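Local coordinates for cysteine protease (Xylella fastidiosa, PDB 3OIS), which probably acts as a cysteine-type peptidase of the papain (C1) family and binds the nucleotide uridine-5'-diphosphate, at residues Gly123-Ile126 with Arg127-Ile130; Ile107-Asn110 with Glu111-Glu115. All coordinates share one frame; numbering follows the deposited sequence.

Contact 1. Residues Gly123-Ile126 with Arg127-Ile130; sequences GAMI and RDGI. With UDP (uridine-5'-diphosphate), chain E.
Met125 and Asp128 both carry CG anti to their own carbonyl carbon (chi1 -64° for Met125), and with the chain turning from the short strand 124-125 into helix 126-135, Met125 at the N-cap, the two side chains lie side by side, pointing the same way. Asp128 OD2 lies 3.9 Å from Met125 CB, and a water joins the pair: it donates to Asp128 OD2 and accepts from Met125 N, 2.9 Å from that nitrogen. The carboxylate of the first turn thus reaches the N-cap residue's amide through solvent. Met125 O is gripped by two amides. Gly129 N, at 3.2 Å from Met125 O, arrives in the carbonyl plane with a fairly straight N-H, whereas Asp128 N comes from above that plane and is more bent. One residue further along, Ile130 N donates to Ile126 O at 2.8 Å, and the two isoleucines meet through Ile126 CG2 and Ile130 CD1, 3.7 Å apart. Trp284 of strand 280-287 touches both. Arg127 has CG wedged between its backbone N and carbonyl carbon (chi1 74°) and a bend at chi3. Its CG passes Met125 CB, and its guanidinium heads for the nucleotide, with Arg127 NH2 3.5 Å from UDP O3'. The ribose carbon C2' lies at the guanidinium edge, in plane. Ile39 O accepts from Arg127 NH1, and Asp44 forms a salt bridge with NH2, anchoring the cationic group beside the ribose. The arginine is therefore well placed to orient the carboxylate of Asp44, which itself hydrogen-bonds UDP, and probably to temper its negative charge.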
loop_
_atom_site.group_PDB
_atom_site.type_symbol
_atom_site.label_atom_id
_atom_site.label_comp_id
_atom_site.label_asym_id
_atom_site.label_seq_id
_atom_site.Cartn_x
_atom_site.Cartn_y
_atom_site.Cartn_z
ATOM N N GLY A 123 11.242 5.931 -1.114
ATOM C CA GLY A 123 10.087 5.269 -0.460
ATOM C C GLY A 123 9.346 6.331 0.408
ATOM O O GLY A 123 9.607 7.550 0.240
ATOM N N ALA A 124 8.416 5.884 1.240
ATOM C CA ALA A 124 7.541 6.777 1.976
ATOM C C ALA A 124 6.848 6.045 3.136
ATOM O O ALA A 124 6.731 4.785 3.137
ATOM C CB ALA A 124 6.462 7.376 0.960
ATOM N N MET A 125 6.376 6.831 4.108
ATOM C CA MET A 125 5.556 6.314 5.182
ATOM C C MET A 125 4.114 6.350 4.684
ATOM O O MET A 125 3.691 7.285 4.005
ATOM C CB MET A 125 5.684 7.212 6.428
ATOM C CG MET A 125 7.106 7.200 6.991
ATOM S SD MET A 125 7.102 8.456 8.369
ATOM C CE MET A 125 8.806 8.196 8.921
ATOM N N ILE A 126 3.388 5.285 4.985
ATOM C CA ILE A 126 1.914 5.249 4.727
ATOM C C ILE A 126 1.197 6.481 5.238
ATOM O O ILE A 126 0.374 7.108 4.496
ATOM C CB ILE A 126 1.283 3.974 5.300
ATOM C CG1 ILE A 126 1.972 2.808 4.551
ATOM C CG2 ILE A 126 -0.279 4.015 4.989
ATOM C CD1 ILE A 126 1.621 1.501 5.205
ATOM N N ARG A 127 1.585 6.906 6.437
ATOM C CA ARG A 127 0.889 8.024 7.033
ATOM C C ARG A 127 1.057 9.293 6.188
ATOM O O ARG A 127 0.181 10.195 6.182
ATOM C CB ARG A 127 1.317 8.264 8.476
ATOM C CG ARG A 127 2.774 8.912 8.621
ATOM C CD ARG A 127 3.190 9.197 10.117
ATOM N NE ARG A 127 2.117 9.984 10.588
ATOM C CZ ARG A 127 1.258 9.651 11.564
ATOM N NH1 ARG A 127 1.495 8.648 12.457
ATOM N NH2 ARG A 127 0.176 10.429 11.699
ATOM N N ASP A 128 2.161 9.394 5.461
ATOM C CA ASP A 128 2.399 10.569 4.631
ATOM C C ASP A 128 1.628 10.483 3.281
ATOM O O ASP A 128 1.085 11.463 2.816
ATOM C CB ASP A 128 3.908 10.707 4.325
ATOM C CG ASP A 128 4.673 11.157 5.553
ATOM O OD1 ASP A 128 4.013 11.692 6.502
ATOM O OD2 ASP A 128 5.917 11.000 5.564
ATOM N N GLY A 129 1.505 9.264 2.741
ATOM C CA GLY A 129 0.601 9.070 1.580
ATOM C C GLY A 129 -0.822 9.448 1.996
ATOM O O GLY A 129 -1.531 10.044 1.214
ATOM N N ILE A 130 -1.234 9.042 3.195
ATOM C CA ILE A 130 -2.564 9.403 3.699
ATOM C C ILE A 130 -2.735 10.907 3.910
ATOM O O ILE A 130 -3.729 11.485 3.527
ATOM C CB ILE A 130 -2.857 8.587 4.943
ATOM C CG1 ILE A 130 -3.075 7.146 4.519
ATOM C CG2 ILE A 130 -4.179 9.046 5.656
ATOM C CD1 ILE A 130 -3.152 6.218 5.795
HETATM N N1 UDP E . -5.598 12.513 12.246
HETATM C C2 UDP E . -6.002 11.221 12.055
HETATM N N3 UDP E . -7.079 10.990 11.209
HETATM C C4 UDP E . -7.715 12.011 10.579
HETATM C C5 UDP E . -7.338 13.348 10.800
HETATM C C6 UDP E . -6.183 13.551 11.568
HETATM O O2 UDP E . -5.466 10.289 12.568
HETATM O O4 UDP E . -8.746 11.702 9.898
HETATM C "C1'" UDP E . -4.512 12.712 13.268
HETATM C "C2'" UDP E . -3.135 12.293 12.800
HETATM O "O2'" UDP E . -2.440 11.922 13.989
HETATM C "C3'" UDP E . -2.648 13.601 12.316
HETATM C "C4'" UDP E . -3.167 14.570 13.402
HETATM O "O4'" UDP E . -4.486 14.074 13.716
HETATM O "O3'" UDP E . -1.224 13.558 12.362
HETATM C "C5'" UDP E . -3.155 16.008 12.891
HETATM O "O5'" UDP E . -4.055 16.060 11.786
HETATM P PA UDP E . -4.638 17.350 11.205
HETATM O O1A UDP E . -5.199 17.191 9.845
HETATM O O2A UDP E . -5.526 18.029 12.189
HETATM O O3A UDP E . -3.249 18.196 11.107
HETATM P PB UDP E . -2.796 19.560 10.368
HETATM O O1B UDP E . -2.172 20.401 11.383
HETATM O O2B UDP E . -1.924 19.101 9.317
HETATM O O3B UDP E . -3.940 20.300 9.743
HETATM O O HOH W 1 6.934 9.666 3.558
#

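Contact 2. Residues Ile107-Asn110 with Glu111-Glu115; sequences IYYN and ERKIE
Ile107 O accepts from Glu111 N in a regular helical bond of 2.9 Å, but toward the end of helix 104-114 the pattern slackens: Arg112 N bonds only weakly to Tyr108 O and Tyr109 O, and Lys113 N keeps only a weak bond to Tyr109 O beside one to Asn110 O. Arg112 folds back over Tyr108. A bend at chi3 (-68°) lays its guanidinium on one face of the phenol ring, centres 3.8 Å apart and planes 24° from parallel, a stacked cation-pi pair. NE sits over the ring centre, and CD adds a CH-pi contact to the same ring. Arg112 NE also donates to Tyr108 O at 3.1 Å, from above the carbonyl plane. Tyr120 O accepts from NH1 and Ala164 O from NH2, which fixes the group's rotation and ties the last turn of the helix to the loop after it. Glu111 approaches the same ring at its edge: Glu111 OE1 lies in the ring plane, 3.4 Å from Tyr108 CD1. Glu111 CD rests 3.8 Å from Ile107 CG2, while Glu111 OE2 is hydrogen-bonded to Thr79. Tyr109 CE2 lies 3.9 Å from Lys113 CD; a water 2.7 Å from Tyr109 OH also takes a weak bond from Lys113 NZ. The cation over its face and the carboxylate at its C-H edge would be expected to polarise the buried Tyr108 ring, probably favourably, while its OH bonds to Asp121.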
loop_
_atom_site.group_PDB
_atom_site.type_symbol
_atom_site.label_atom_id
_atom_site.label_comp_id
_atom_site.label_asym_id
_atom_site.label_seq_id
_atom_site.Cartn_x
_atom_site.Cartn_y
_atom_site.Cartn_z
ATOM N N ILE A 107 0.715 10.803 -5.854
ATOM C CA ILE A 107 0.842 10.490 -4.440
ATOM C C ILE A 107 2.317 10.445 -4.057
ATOM O O ILE A 107 2.675 11.053 -3.065
ATOM C CB ILE A 107 0.097 9.225 -4.029
ATOM C CG1 ILE A 107 -1.439 9.373 -4.275
ATOM C CG2 ILE A 107 0.331 8.785 -2.530
ATOM C CD1 ILE A 107 -2.063 8.039 -4.287
ATOM N N TYR A 108 3.109 9.702 -4.808
ATOM C CA TYR A 108 4.528 9.436 -4.443
ATOM C C TYR A 108 5.337 10.743 -4.448
ATOM O O TYR A 108 6.205 10.930 -3.617
ATOM C CB TYR A 108 5.134 8.344 -5.355
ATOM C CG TYR A 108 6.524 7.842 -4.927
ATOM C CD1 TYR A 108 6.805 7.594 -3.542
ATOM C CD2 TYR A 108 7.486 7.525 -5.900
ATOM C CE1 TYR A 108 8.078 7.076 -3.171
ATOM C CE2 TYR A 108 8.780 7.077 -5.548
ATOM C CZ TYR A 108 9.049 6.878 -4.162
ATOM O OH TYR A 108 10.277 6.380 -3.863
ATOM N N TYR A 109 5.068 11.647 -5.393
ATOM C CA TYR A 109 5.829 12.911 -5.458
ATOM C C TYR A 109 5.516 13.724 -4.189
ATOM O O TYR A 109 6.434 14.168 -3.442
ATOM C CB TYR A 109 5.457 13.687 -6.759
ATOM C CG TYR A 109 6.190 14.991 -6.840
ATOM C CD1 TYR A 109 7.348 15.057 -7.545
ATOM C CD2 TYR A 109 5.735 16.126 -6.186
ATOM C CE1 TYR A 109 8.090 16.241 -7.578
ATOM C CE2 TYR A 109 6.478 17.356 -6.278
ATOM C CZ TYR A 109 7.593 17.369 -6.934
ATOM O OH TYR A 109 8.230 18.552 -6.995
ATOM N N ASN A 110 4.227 13.847 -3.846
ATOM C CA ASN A 110 3.887 14.596 -2.709
ATOM C C ASN A 110 4.292 13.963 -1.389
ATOM O O ASN A 110 4.624 14.684 -0.449
ATOM C CB ASN A 110 2.398 14.992 -2.797
ATOM C CG ASN A 110 2.191 16.042 -3.910
ATOM O OD1 ASN A 110 2.705 17.134 -3.834
ATOM N ND2 ASN A 110 1.481 15.667 -4.954
ATOM N N GLU A 111 4.305 12.631 -1.293
ATOM C CA GLU A 111 4.829 12.015 -0.067
ATOM C C GLU A 111 6.278 12.461 0.165
ATOM O O GLU A 111 6.632 12.738 1.269
ATOM C CB GLU A 111 4.867 10.477 -0.175
ATOM C CG GLU A 111 3.513 9.846 -0.142
ATOM C CD GLU A 111 3.531 8.360 -0.504
ATOM O OE1 GLU A 111 4.159 7.977 -1.492
ATOM O OE2 GLU A 111 2.941 7.588 0.313
ATOM N N ARG A 112 7.076 12.573 -0.880
ATOM C CA ARG A 112 8.531 12.855 -0.729
ATOM C C ARG A 112 8.772 14.385 -0.502
ATOM O O ARG A 112 9.861 14.771 -0.246
ATOM C CB ARG A 112 9.280 12.339 -1.931
ATOM C CG ARG A 112 9.325 10.734 -1.720
ATOM C CD ARG A 112 10.065 10.073 -2.879
ATOM N NE ARG A 112 9.179 10.294 -3.980
ATOM C CZ ARG A 112 9.572 10.657 -5.158
ATOM N NH1 ARG A 112 10.890 10.755 -5.417
ATOM N NH2 ARG A 112 8.636 10.851 -6.070
ATOM N N LYS A 113 7.723 15.198 -0.607
ATOM C CA LYS A 113 7.751 16.610 -0.090
ATOM C C LYS A 113 7.686 16.631 1.410
ATOM O O LYS A 113 8.133 17.621 2.043
ATOM C CB LYS A 113 6.569 17.432 -0.656
ATOM C CG LYS A 113 6.649 17.567 -2.217
ATOM C CD LYS A 113 7.871 18.341 -2.757
ATOM C CE LYS A 113 7.802 19.831 -2.441
ATOM N NZ LYS A 113 9.168 20.493 -2.744
ATOM N N ILE A 114 7.105 15.613 2.039
ATOM C CA ILE A 114 7.008 15.552 3.481
ATOM C C ILE A 114 8.254 14.886 4.126
ATOM O O ILE A 114 8.878 15.447 5.074
ATOM C CB ILE A 114 5.732 14.720 3.948
ATOM C CG1 ILE A 114 4.509 15.466 3.403
ATOM C CG2 ILE A 114 5.672 14.733 5.424
ATOM C CD1 ILE A 114 3.185 14.638 3.462
ATOM N N GLU A 115 8.593 13.708 3.579
ATOM C CA GLU A 115 9.702 12.913 4.099
ATOM C C GLU A 115 10.373 12.208 2.898
ATOM O O GLU A 115 9.665 11.632 2.049
ATOM C CB GLU A 115 9.074 11.903 5.079
ATOM C CG GLU A 115 10.083 10.854 5.623
ATOM C CD GLU A 115 10.699 11.239 6.953
ATOM O OE1 GLU A 115 10.084 11.971 7.775
ATOM O OE2 GLU A 115 11.772 10.667 7.294
HETATM O O HOH W 2 7.568 20.739 -5.486
#

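The two contacts follow each other in the chain, helix 104-114 before strand 124-125 and helix 126-135, and their centres lie 8 Å apart. Tyr108 OH and Gly123 N, 2.9 Å apart, form a probable hydrogen bond that ties contact 2 to the start of contact 1. Glu111 reaches across as well, its OE2 3.0 Å from Gly129 CA and its OE1 3.4 Å from Ala124 CB, and Glu115 CB packs on Asp128 OD2 at 3.3 Å. Contact 1 borders UDP directly through Arg127. Contact 2 is farther from the ligand: the Ile114 side chain is about 9 Å from the nucleotide and about 4 Å from the side chain of Lys131, which binds UDP.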